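Local coordinates for protein 2-oxoglutarate carboxylase small subunit (PDB 7KCT) that has the ATP-grasp architecture of the biotin carboxylase family and binds adenosine-5'-diphosphate, bicarbonate and magnesium, at residues A[233-238]-A[302-307]; A[244-249]-A[346-351]; A[342-347]-A[394-399]. All coordinates share one frame; numbering follows the deposited sequence.

Contact 1 of 3, residues A[233-238]-A[302-307]. With ADP (adenosine-5'-diphosphate), chain D.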
loop_
_atom_site.group_PDB
_atom_site.type_symbol
_atom_site.label_atom_id
_atom_site.label_comp_id
_atom_site.label_asym_id
_atom_site.label_seq_id
_atom_site.Cartn_x
_atom_site.Cartn_y
_atom_site.Cartn_z
ATOM N N GLY A 233 7.269 3.036 20.292
ATOM C CA GLY A 233 6.376 4.138 20.449
ATOM C C GLY A 233 4.977 3.658 20.752
ATOM O O GLY A 233 4.724 2.498 21.071
ATOM N N GLU A 234 4.050 4.605 20.678
ATOM C CA GLU A 234 2.704 4.369 21.149
ATOM C C GLU A 234 1.674 4.571 20.040
ATOM O O GLU A 234 1.966 5.058 18.949
ATOM C CB GLU A 234 2.404 5.269 22.361
ATOM C CG GLU A 234 1.912 6.657 22.080
ATOM C CD GLU A 234 2.924 7.552 21.448
ATOM O OE1 GLU A 234 2.534 8.706 21.202
ATOM O OE2 GLU A 234 4.078 7.138 21.177
ATOM N N ARG A 235 0.470 4.120 20.340
ATOM C CA ARG A 235 -0.690 4.305 19.489
ATOM C C ARG A 235 -1.831 4.800 20.353
ATOM O O ARG A 235 -1.990 4.373 21.500
ATOM C CB ARG A 235 -1.101 3.001 18.830
ATOM C CG ARG A 235 0.032 2.276 18.118
ATOM C CD ARG A 235 -0.534 0.955 17.532
ATOM N NE ARG A 235 -0.593 -0.171 18.475
ATOM C CZ ARG A 235 0.339 -1.127 18.610
ATOM N NH1 ARG A 235 1.448 -1.116 17.891
ATOM N NH2 ARG A 235 0.130 -2.129 19.457
ATOM N N ASP A 236 -2.663 5.648 19.777
ATOM C CA ASP A 236 -3.913 6.071 20.404
ATOM C C ASP A 236 -5.080 5.288 19.808
ATOM O O ASP A 236 -5.401 5.437 18.625
ATOM C CB ASP A 236 -4.093 7.572 20.208
ATOM C CG ASP A 236 -5.277 8.117 20.979
ATOM O OD1 ASP A 236 -6.226 7.344 21.233
ATOM O OD2 ASP A 236 -5.264 9.325 21.306
ATOM N N CYS A 237 -5.719 4.472 20.625
ATOM C CA CYS A 237 -6.815 3.615 20.217
ATOM C C CYS A 237 -8.099 3.973 20.965
ATOM O O CYS A 237 -8.913 3.108 21.271
ATOM C CB CYS A 237 -6.431 2.149 20.423
ATOM S SG CYS A 237 -4.784 1.761 19.734
ATOM N N SER A 238 -8.339 5.271 21.194
ATOM C CA SER A 238 -9.465 5.682 22.039
ATOM C C SER A 238 -10.816 5.456 21.380
ATOM O O SER A 238 -11.785 5.102 22.063
ATOM C CB SER A 238 -9.325 7.153 22.432
ATOM O OG SER A 238 -8.122 7.330 23.133
ATOM N N GLN A 302 -1.047 -7.409 18.084
ATOM C CA GLN A 302 -2.392 -6.850 18.051
ATOM C C GLN A 302 -2.843 -6.505 16.630
ATOM O O GLN A 302 -2.034 -6.211 15.752
ATOM C CB GLN A 302 -2.444 -5.568 18.887
ATOM C CG GLN A 302 -2.163 -5.744 20.337
ATOM C CD GLN A 302 -2.334 -4.433 21.076
ATOM O OE1 GLN A 302 -1.646 -3.460 20.787
ATOM N NE2 GLN A 302 -3.296 -4.386 21.981
ATOM N N VAL A 303 -4.163 -6.420 16.469
ATOM C CA VAL A 303 -4.779 -6.042 15.200
ATOM C C VAL A 303 -4.116 -4.821 14.584
ATOM O O VAL A 303 -3.790 -4.806 13.389
ATOM C CB VAL A 303 -6.285 -5.799 15.440
ATOM C CG1 VAL A 303 -6.981 -5.139 14.227
ATOM C CG2 VAL A 303 -6.980 -7.132 15.754
ATOM N N GLU A 304 -3.857 -3.804 15.397
ATOM C CA GLU A 304 -3.468 -2.485 14.942
ATOM C C GLU A 304 -1.960 -2.289 14.826
ATOM O O GLU A 304 -1.500 -1.138 14.645
ATOM C CB GLU A 304 -4.090 -1.436 15.893
ATOM C CG GLU A 304 -3.629 -1.534 17.389
ATOM C CD GLU A 304 -4.512 -2.402 18.334
ATOM O OE1 GLU A 304 -5.265 -3.292 17.892
ATOM O OE2 GLU A 304 -4.473 -2.175 19.575
ATOM N N HIS A 305 -1.180 -3.372 14.846
ATOM C CA HIS A 305 0.266 -3.229 14.682
ATOM C C HIS A 305 0.688 -2.506 13.410
ATOM O O HIS A 305 1.800 -1.944 13.406
ATOM C CB HIS A 305 0.969 -4.603 14.755
ATOM C CG HIS A 305 0.815 -5.442 13.526
ATOM N ND1 HIS A 305 -0.214 -6.347 13.395
ATOM C CD2 HIS A 305 1.558 -5.553 12.397
ATOM C CE1 HIS A 305 -0.125 -6.949 12.213
ATOM N NE2 HIS A 305 0.933 -6.475 11.582
ATOM N N PRO A 306 -0.073 -2.504 12.309
ATOM C CA PRO A 306 0.437 -1.822 11.105
ATOM C C PRO A 306 0.666 -0.329 11.273
ATOM O O PRO A 306 1.619 0.178 10.671
ATOM C CB PRO A 306 -0.634 -2.136 10.039
ATOM C CG PRO A 306 -1.155 -3.487 10.470
ATOM C CD PRO A 306 -1.244 -3.351 11.997
ATOM N N VAL A 307 -0.099 0.403 12.093
ATOM C CA VAL A 307 0.178 1.839 12.169
ATOM C C VAL A 307 1.585 2.074 12.702
ATOM O O VAL A 307 2.278 3.008 12.286
ATOM C CB VAL A 307 -0.869 2.603 13.017
ATOM C CG1 VAL A 307 -2.256 2.543 12.362
ATOM C CG2 VAL A 307 -0.917 2.167 14.479
HETATM P PB ADP D . -6.496 -6.021 19.716
HETATM O O1B ADP D . -5.545 -6.885 18.908
HETATM O O2B ADP D . -6.285 -4.531 19.859
HETATM O O3B ADP D . -7.080 -6.674 20.928
HETATM P PA ADP D . -9.306 -6.730 19.317
HETATM O O1A ADP D . -10.472 -6.937 18.410
HETATM O O2A ADP D . -9.430 -6.609 20.825
HETATM O O3A ADP D . -8.082 -5.882 18.770
HETATM O "O5'" ADP D . -8.661 -8.594 19.310
HETATM C "C5'" ADP D . -9.084 -9.317 18.078
HETATM C "C4'" ADP D . -9.613 -10.655 18.324
HETATM O "O4'" ADP D . -9.139 -11.295 19.488
HETATM C "C3'" ADP D . -11.214 -10.358 18.477
HETATM O "O3'" ADP D . -11.877 -11.352 17.903
HETATM C "C2'" ADP D . -11.241 -10.354 20.056
HETATM O "O2'" ADP D . -12.410 -10.815 20.549
HETATM C "C1'" ADP D . -10.226 -11.519 20.259
HETATM N N9 ADP D . -9.518 -11.512 21.605
HETATM C C8 ADP D . -8.822 -10.457 22.245
HETATM N N7 ADP D . -8.327 -10.804 23.463
HETATM C C5 ADP D . -8.674 -12.131 23.598
HETATM C C6 ADP D . -8.442 -13.039 24.649
HETATM N N6 ADP D . -7.746 -12.648 25.775
HETATM N N1 ADP D . -8.901 -14.330 24.559
HETATM C C2 ADP D . -9.609 -14.620 23.403
HETATM N N3 ADP D . -9.913 -13.859 22.321
HETATM C C4 ADP D . -9.410 -12.596 22.458
#
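Arg235 reaches across to Gln302 with a single N-H: NH2 of Arg235 donates to OE1 of Gln302 over 2.6 Å. The oxygen sits at the guanidinium edge and the donor lies in the amide's carbonyl plane, yet the bond is bent, 135° at the hydrogen. One guanidinium face is covered by backbone of Glu304 and His305. Beside it, CG of Glu304 packs 3.5 Å from NE of Arg235, and the carboxylate stands nearly perpendicular to the guanidinium. The carboxyl end of Glu304 turns to the ADP, where it is salt-bridged to Lys245 and Arg346. CD of Arg235 rests 3.3 Å from CG2 of Val307, and from there the bend at chi3 (-84°) turns the guanidinium toward Gln302. Outside partners fix the guanidinium further: Glu218 takes NE, while Gln220 and Thr308 accept from NH1.

The turn behind Gln302 is type I. Its first carbonyl, Gln302 O, is held twice by His305, through the backbone N and through ND1 at 3.0 Å, which keeps the imidazole edge-on to it. This presents Val303 N to O1B of ADP, 2.8 Å away in a nearly straight bond. The whole junction is buried: edge strand 229-236, flanked by strand 215-223, meets the start of helix 305-312, while strands 244-250 and 341-351 touch Glu304 and Val307.

Contact 2 of 3, residues A[244-249]-A[346-351]. With ADP (adenosine-5'-diphosphate), chain D.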
loop_
_atom_site.group_PDB
_atom_site.type_symbol
_atom_site.label_atom_id
_atom_site.label_comp_id
_atom_site.label_asym_id
_atom_site.label_seq_id
_atom_site.Cartn_x
_atom_site.Cartn_y
_atom_site.Cartn_z
ATOM N N GLN A 244 -14.069 -2.016 22.342
ATOM C CA GLN A 244 -13.194 -2.588 21.321
ATOM C C GLN A 244 -12.887 -1.549 20.250
ATOM O O GLN A 244 -13.756 -0.769 19.844
ATOM C CB GLN A 244 -13.835 -3.820 20.718
ATOM C CG GLN A 244 -12.896 -4.771 20.033
ATOM C CD GLN A 244 -13.671 -5.901 19.369
ATOM O OE1 GLN A 244 -14.789 -6.250 19.800
ATOM N NE2 GLN A 244 -13.098 -6.463 18.303
ATOM N N LYS A 245 -11.645 -1.563 19.787
ATOM C CA LYS A 245 -11.130 -0.474 18.983
ATOM C C LYS A 245 -11.725 -0.480 17.581
ATOM O O LYS A 245 -12.110 -1.518 17.040
ATOM C CB LYS A 245 -9.615 -0.553 18.934
ATOM C CG LYS A 245 -9.017 -0.541 20.342
ATOM C CD LYS A 245 -7.653 -1.193 20.388
ATOM C CE LYS A 245 -7.200 -1.431 21.823
ATOM N NZ LYS A 245 -6.163 -2.495 21.868
ATOM N N LEU A 246 -11.857 0.709 17.029
ATOM C CA LEU A 246 -12.345 0.924 15.671
ATOM C C LEU A 246 -11.384 1.735 14.835
ATOM O O LEU A 246 -11.208 1.459 13.636
ATOM C CB LEU A 246 -13.690 1.643 15.721
ATOM C CG LEU A 246 -14.572 1.810 14.504
ATOM C CD1 LEU A 246 -15.020 0.457 14.030
ATOM C CD2 LEU A 246 -15.752 2.727 14.949
ATOM N N VAL A 247 -10.754 2.732 15.442
ATOM C CA VAL A 247 -9.805 3.595 14.772
ATOM C C VAL A 247 -8.568 3.724 15.643
ATOM O O VAL A 247 -8.657 4.048 16.827
ATOM C CB VAL A 247 -10.394 4.991 14.495
ATOM C CG1 VAL A 247 -9.293 5.872 13.877
ATOM C CG2 VAL A 247 -11.685 4.907 13.614
ATOM N N GLU A 248 -7.427 3.582 15.035
ATOM C CA GLU A 248 -6.160 3.644 15.741
ATOM C C GLU A 248 -5.194 4.549 15.009
ATOM O O GLU A 248 -5.117 4.528 13.773
ATOM C CB GLU A 248 -5.584 2.205 15.865
ATOM C CG GLU A 248 -6.528 1.198 16.511
ATOM C CD GLU A 248 -7.191 0.216 15.526
ATOM O OE1 GLU A 248 -7.046 0.345 14.282
ATOM O OE2 GLU A 248 -7.830 -0.735 16.027
ATOM N N ILE A 249 -4.420 5.344 15.765
ATOM C CA ILE A 249 -3.441 6.216 15.144
ATOM C C ILE A 249 -2.086 6.049 15.820
ATOM O O ILE A 249 -1.987 5.722 17.001
ATOM C CB ILE A 249 -3.858 7.709 15.181
ATOM C CG1 ILE A 249 -3.774 8.237 16.604
ATOM C CG2 ILE A 249 -5.331 7.908 14.728
ATOM C CD1 ILE A 249 -4.007 9.764 16.784
ATOM N N ARG A 346 -10.821 -0.067 11.080
ATOM C CA ARG A 346 -11.330 -1.426 10.973
ATOM C C ARG A 346 -12.592 -1.387 10.152
ATOM O O ARG A 346 -13.541 -0.669 10.504
ATOM C CB ARG A 346 -11.611 -2.025 12.343
ATOM C CG ARG A 346 -10.403 -1.934 13.232
ATOM C CD ARG A 346 -10.492 -2.965 14.299
ATOM N NE ARG A 346 -9.411 -2.843 15.267
ATOM C CZ ARG A 346 -9.265 -3.692 16.264
ATOM N NH1 ARG A 346 -10.135 -4.697 16.363
ATOM N NH2 ARG A 346 -8.300 -3.521 17.167
ATOM N N ILE A 347 -12.594 -2.137 9.056
ATOM C CA ILE A 347 -13.759 -2.285 8.193
ATOM C C ILE A 347 -14.448 -3.559 8.649
ATOM O O ILE A 347 -14.004 -4.659 8.305
ATOM C CB ILE A 347 -13.393 -2.394 6.711
ATOM C CG1 ILE A 347 -12.326 -1.386 6.330
ATOM C CG2 ILE A 347 -14.623 -2.277 5.878
ATOM C CD1 ILE A 347 -12.724 -0.063 6.488
ATOM N N ASN A 348 -15.524 -3.418 9.424
ATOM C CA ASN A 348 -16.238 -4.554 9.973
ATOM C C ASN A 348 -17.561 -4.727 9.253
ATOM O O ASN A 348 -18.178 -3.756 8.791
ATOM C CB ASN A 348 -16.518 -4.391 11.482
ATOM C CG ASN A 348 -15.267 -4.217 12.306
ATOM O OD1 ASN A 348 -14.256 -4.874 12.083
ATOM N ND2 ASN A 348 -15.335 -3.324 13.291
ATOM N N ALA A 349 -17.998 -5.971 9.157
ATOM C CA ALA A 349 -19.326 -6.292 8.639
ATOM C C ALA A 349 -20.286 -6.127 9.818
ATOM O O ALA A 349 -20.530 -7.064 10.573
ATOM C CB ALA A 349 -19.377 -7.713 8.078
ATOM N N GLU A 350 -20.714 -4.881 10.062
ATOM C CA GLU A 350 -21.684 -4.621 11.120
ATOM C C GLU A 350 -22.447 -3.346 10.787
ATOM O O GLU A 350 -21.989 -2.520 9.996
ATOM C CB GLU A 350 -21.015 -4.551 12.510
ATOM C CG GLU A 350 -19.910 -3.600 12.702
ATOM C CD GLU A 350 -19.008 -3.968 13.928
ATOM O OE1 GLU A 350 -18.891 -5.159 14.341
ATOM O OE2 GLU A 350 -18.395 -3.031 14.475
ATOM N N ASP A 351 -23.644 -3.202 11.381
ATOM C CA ASP A 351 -24.470 -2.039 11.078
ATOM C C ASP A 351 -24.385 -1.047 12.223
ATOM O O ASP A 351 -25.008 -1.266 13.271
ATOM C CB ASP A 351 -25.925 -2.459 10.823
ATOM C CG ASP A 351 -26.794 -1.305 10.274
ATOM O OD1 ASP A 351 -26.371 -0.122 10.358
ATOM O OD2 ASP A 351 -27.919 -1.570 9.790
HETATM P PB ADP D . -6.496 -6.021 19.716
HETATM O O1B ADP D . -5.545 -6.885 18.908
HETATM O O2B ADP D . -6.285 -4.531 19.859
HETATM O O3B ADP D . -7.080 -6.674 20.928
HETATM P PA ADP D . -9.306 -6.730 19.317
HETATM O O1A ADP D . -10.472 -6.937 18.410
HETATM O O2A ADP D . -9.430 -6.609 20.825
HETATM O O3A ADP D . -8.082 -5.882 18.770
HETATM O "O5'" ADP D . -8.661 -8.594 19.310
HETATM C "C5'" ADP D . -9.084 -9.317 18.078
HETATM C "C4'" ADP D . -9.613 -10.655 18.324
HETATM O "O4'" ADP D . -9.139 -11.295 19.488
HETATM C "C3'" ADP D . -11.214 -10.358 18.477
HETATM O "O3'" ADP D . -11.877 -11.352 17.903
HETATM C "C2'" ADP D . -11.241 -10.354 20.056
HETATM O "O2'" ADP D . -12.410 -10.815 20.549
HETATM C "C1'" ADP D . -10.226 -11.519 20.259
HETATM N N9 ADP D . -9.518 -11.512 21.605
HETATM C C8 ADP D . -8.822 -10.457 22.245
HETATM N N7 ADP D . -8.327 -10.804 23.463
HETATM C C5 ADP D . -8.674 -12.131 23.598
HETATM C C6 ADP D . -8.442 -13.039 24.649
HETATM N N6 ADP D . -7.746 -12.648 25.775
HETATM N N1 ADP D . -8.901 -14.330 24.559
HETATM C C2 ADP D . -9.609 -14.620 23.403
HETATM N N3 ADP D . -9.913 -13.859 22.321
HETATM C C4 ADP D . -9.410 -12.596 22.458
#
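OE2 of Glu248 is gripped twice by Arg346. NE of Arg346 donates to it over 2.7 Å, at 146° and on the syn lone pair, and NH2 of Arg346 adds a weak second bond to the same OE2 at 3.0 Å. The two side chains cross at about a right angle, with carboxylate and guanidinium planes 36° apart. A bend of the Glu248 chain at chi2 (104°) carries its acid group to the guanidinium edge, whereas Arg346 is extended from CG to NE and spans the distance to the nucleotide.

Beyond the salt bridge the same guanidinium serves the phosphates. NH2 of Arg346 donates to the bridging O3A of ADP at 2.9 Å, and NH1 of Arg346 to O1A at 3.1 Å. Held on OE2 of Glu248 at one edge and on the phosphates beyond, the guanidinium is probably fixed in its rotation by Glu248, a second-shell residue. Gln244 also comes to O1A, its NE2 only 2.7 Å away, though the angle makes that bond weak. The carbonyl oxygen of Lys245 lies over one face of the guanidinium, toward its rim, and is not hydrogen-bonded to it. The extended Lys245 side chain takes its NZ to O2B of ADP, 2.9 Å off, and that ammonium is also paired with Glu283, Glu304 and Glu218.

The backbones join where Arg346 N donates to Leu246 O, 3.0 Å and nearly straight. Leu246 sends CD1 back toward ND2 of Asn348, 3.9 Å apart, and also packs on Leu429 and Leu430 of helix 427-435. With cationic and amide groups converging on a diphosphate from two antiparallel strands, this is the phosphate end of an ADP pocket, built where an ATP-grasp region meets the biotin carboxylase C-terminal domain.

Contact 3 of 3, residues A[342-347]-A[394-399]. With ADP (adenosine-5'-diphosphate), chain D.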
loop_
_atom_site.group_PDB
_atom_site.type_symbol
_atom_site.label_atom_id
_atom_site.label_comp_id
_atom_site.label_asym_id
_atom_site.label_seq_id
_atom_site.Cartn_x
_atom_site.Cartn_y
_atom_site.Cartn_z
ATOM N N SER A 342 0.099 7.819 10.908
ATOM C CA SER A 342 -0.580 6.696 10.304
ATOM C C SER A 342 -1.882 6.462 11.037
ATOM O O SER A 342 -1.955 6.602 12.260
ATOM C CB SER A 342 0.340 5.463 10.330
ATOM O OG SER A 342 -0.338 4.304 9.876
ATOM N N ILE A 343 -2.911 6.109 10.285
ATOM C CA ILE A 343 -4.238 5.860 10.802
ATOM C C ILE A 343 -4.698 4.534 10.223
ATOM O O ILE A 343 -4.505 4.274 9.028
ATOM C CB ILE A 343 -5.218 6.993 10.407
ATOM C CG1 ILE A 343 -4.710 8.372 10.805
ATOM C CG2 ILE A 343 -6.563 6.809 11.063
ATOM C CD1 ILE A 343 -5.617 9.538 10.325
ATOM N N GLU A 344 -5.336 3.722 11.058
ATOM C CA GLU A 344 -5.962 2.480 10.685
ATOM C C GLU A 344 -7.440 2.534 11.029
ATOM O O GLU A 344 -7.821 2.886 12.151
ATOM C CB GLU A 344 -5.299 1.270 11.396
ATOM C CG GLU A 344 -6.157 -0.034 11.325
ATOM C CD GLU A 344 -5.471 -1.268 11.929
ATOM O OE1 GLU A 344 -5.859 -1.788 13.012
ATOM O OE2 GLU A 344 -4.540 -1.759 11.281
ATOM N N CYS A 345 -8.266 2.083 10.101
ATOM C CA CYS A 345 -9.687 1.935 10.333
ATOM C C CYS A 345 -10.063 0.477 10.133
ATOM O O CYS A 345 -9.647 -0.142 9.152
ATOM C CB CYS A 345 -10.504 2.845 9.431
ATOM S SG CYS A 345 -10.261 4.609 9.686
ATOM N N ARG A 346 -10.821 -0.067 11.080
ATOM C CA ARG A 346 -11.330 -1.426 10.973
ATOM C C ARG A 346 -12.592 -1.387 10.152
ATOM O O ARG A 346 -13.541 -0.669 10.504
ATOM C CB ARG A 346 -11.611 -2.025 12.343
ATOM C CG ARG A 346 -10.403 -1.934 13.232
ATOM C CD ARG A 346 -10.492 -2.965 14.299
ATOM N NE ARG A 346 -9.411 -2.843 15.267
ATOM C CZ ARG A 346 -9.265 -3.692 16.264
ATOM N NH1 ARG A 346 -10.135 -4.697 16.363
ATOM N NH2 ARG A 346 -8.300 -3.521 17.167
ATOM N N ILE A 347 -12.594 -2.137 9.056
ATOM C CA ILE A 347 -13.759 -2.285 8.193
ATOM C C ILE A 347 -14.448 -3.559 8.649
ATOM O O ILE A 347 -14.004 -4.659 8.305
ATOM C CB ILE A 347 -13.393 -2.394 6.711
ATOM C CG1 ILE A 347 -12.326 -1.386 6.330
ATOM C CG2 ILE A 347 -14.623 -2.277 5.878
ATOM C CD1 ILE A 347 -12.724 -0.063 6.488
ATOM N N ILE A 394 -13.512 -7.453 8.179
ATOM C CA ILE A 394 -13.342 -7.719 6.748
ATOM C C ILE A 394 -11.965 -7.275 6.268
ATOM O O ILE A 394 -11.333 -7.933 5.445
ATOM C CB ILE A 394 -14.416 -6.985 5.912
ATOM C CG1 ILE A 394 -15.824 -7.492 6.066
ATOM C CG2 ILE A 394 -14.025 -6.973 4.393
ATOM C CD1 ILE A 394 -16.801 -6.529 5.446
ATOM N N ALA A 395 -11.548 -6.078 6.676
ATOM C CA ALA A 395 -10.352 -5.475 6.121
ATOM C C ALA A 395 -9.879 -4.438 7.119
ATOM O O ALA A 395 -10.657 -3.960 7.952
ATOM C CB ALA A 395 -10.622 -4.834 4.764
ATOM N N LYS A 396 -8.591 -4.175 7.092
ATOM C CA LYS A 396 -7.996 -3.037 7.792
ATOM C C LYS A 396 -7.467 -2.117 6.718
ATOM O O LYS A 396 -6.708 -2.553 5.834
ATOM C CB LYS A 396 -6.872 -3.449 8.740
ATOM C CG LYS A 396 -7.273 -4.588 9.655
ATOM C CD LYS A 396 -6.256 -4.884 10.765
ATOM C CE LYS A 396 -4.930 -5.410 10.229
ATOM N NZ LYS A 396 -4.290 -6.314 11.219
ATOM N N LEU A 397 -7.920 -0.884 6.723
ATOM C CA LEU A 397 -7.399 0.129 5.825
ATOM C C LEU A 397 -6.401 0.979 6.601
ATOM O O LEU A 397 -6.754 1.538 7.636
ATOM C CB LEU A 397 -8.528 0.985 5.277
ATOM C CG LEU A 397 -8.201 2.053 4.266
ATOM C CD1 LEU A 397 -7.510 1.385 3.134
ATOM C CD2 LEU A 397 -9.558 2.700 3.893
ATOM N N ILE A 398 -5.166 1.074 6.113
ATOM C CA ILE A 398 -4.099 1.793 6.814
ATOM C C ILE A 398 -3.544 2.853 5.904
ATOM O O ILE A 398 -3.286 2.576 4.727
ATOM C CB ILE A 398 -2.969 0.850 7.255
ATOM C CG1 ILE A 398 -3.542 -0.240 8.135
ATOM C CG2 ILE A 398 -1.846 1.648 7.976
ATOM C CD1 ILE A 398 -3.397 -1.611 7.546
ATOM N N VAL A 399 -3.357 4.073 6.424
ATOM C CA VAL A 399 -2.745 5.115 5.625
ATOM C C VAL A 399 -1.588 5.729 6.387
ATOM O O VAL A 399 -1.461 5.589 7.609
ATOM C CB VAL A 399 -3.709 6.242 5.156
ATOM C CG1 VAL A 399 -4.927 5.637 4.485
ATOM C CG2 VAL A 399 -4.106 7.235 6.306
HETATM P PB ADP D . -6.496 -6.021 19.716
HETATM O O1B ADP D . -5.545 -6.885 18.908
HETATM O O2B ADP D . -6.285 -4.531 19.859
HETATM O O3B ADP D . -7.080 -6.674 20.928
HETATM P PA ADP D . -9.306 -6.730 19.317
HETATM O O1A ADP D . -10.472 -6.937 18.410
HETATM O O2A ADP D . -9.430 -6.609 20.825
HETATM O O3A ADP D . -8.082 -5.882 18.770
HETATM O "O5'" ADP D . -8.661 -8.594 19.310
HETATM C "C5'" ADP D . -9.084 -9.317 18.078
HETATM C "C4'" ADP D . -9.613 -10.655 18.324
HETATM O "O4'" ADP D . -9.139 -11.295 19.488
HETATM C "C3'" ADP D . -11.214 -10.358 18.477
HETATM O "O3'" ADP D . -11.877 -11.352 17.903
HETATM C "C2'" ADP D . -11.241 -10.354 20.056
HETATM O "O2'" ADP D . -12.410 -10.815 20.549
HETATM C "C1'" ADP D . -10.226 -11.519 20.259
HETATM N N9 ADP D . -9.518 -11.512 21.605
HETATM C C8 ADP D . -8.822 -10.457 22.245
HETATM N N7 ADP D . -8.327 -10.804 23.463
HETATM C C5 ADP D . -8.674 -12.131 23.598
HETATM C C6 ADP D . -8.442 -13.039 24.649
HETATM N N6 ADP D . -7.746 -12.648 25.775
HETATM N N1 ADP D . -8.901 -14.330 24.559
HETATM C C2 ADP D . -9.609 -14.620 23.403
HETATM N N3 ADP D . -9.913 -13.859 22.321
HETATM C C4 ADP D . -9.410 -12.596 22.458
#
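Glu344 lies alongside Ile398, both side chains pointing the same way from neighbouring antiparallel strands whose axes pass 4.7 Å apart at 163°. The Glu344 chain stretches toward the opposing strand because its CG is turned away from the backbone N (chi1 165°), and its carboxylate settles in the hollow between Ile398 and Lys396. There OE2 of Glu344 is 3.6 Å from CG1 of Ile398 and about as near to CD of Lys396. The lysine presents its methylene flank to the acid; a bend at chi3 (-66°) then leads NZ away to Glu21 and to the carbonyl of Val303.

The other face is oily. Ile343 pairs with Val399, Cys345 with Leu397 and Ile347 with Ala395, under cover of Trp404, Met411 and Leu415 from helix 404-417. The small Ala395 forms a shallow place that Ile347 fills, CG1 of Ile347 coming 4.2 Å from CB of Ala395, while CD1 of Ile347 leans on toward Leu397.

Regular backbone pairing is disturbed at one end by a classic beta bulge: Ile394 and Ala395 both face Ile347, whose O accepts from N of Ile394 at 2.8 Å and, less tightly, from N of Ala395 at 3.3 Å. At the other end Val399 O is also doubly held. OG of Ser342 donates to Val399 O over 2.8 Å, and N of Ile343 reaches the same oxygen from the opposite face of its plane.

The chemistry is lopsided. OE2 of Glu344 is buried with no hydrogen-bonding partner in the model. NZ of Lys396, 4.6 Å from OE2 of Glu344, would partly offset this, but with OE1 close to the acid of Glu248 a raised pKa for one of the two acids is plausible.

How the contacts relate
From the N terminus, strand 229-236 opens contact 1 and strand 244-250 opens contact 2 before 302-307 comes back to close the first, so these two loops cross. Strand 341-351 then does double duty: residues 342-347 open contact 3 while 346-351 close contact 2, with Arg346 and Ile347 belonging to both. Strand 393-401 closes contact 3 last, in series with contact 1. Contacts 2 and 3 flank strand 341-351 within one sheet, whereas contact 1 joins the end of strand 229-236, in the neighbouring sheet, to the start of helix 305-312. All three meet at one ADP, tying the ATP-grasp region to the biotin carboxylase C-terminal domain.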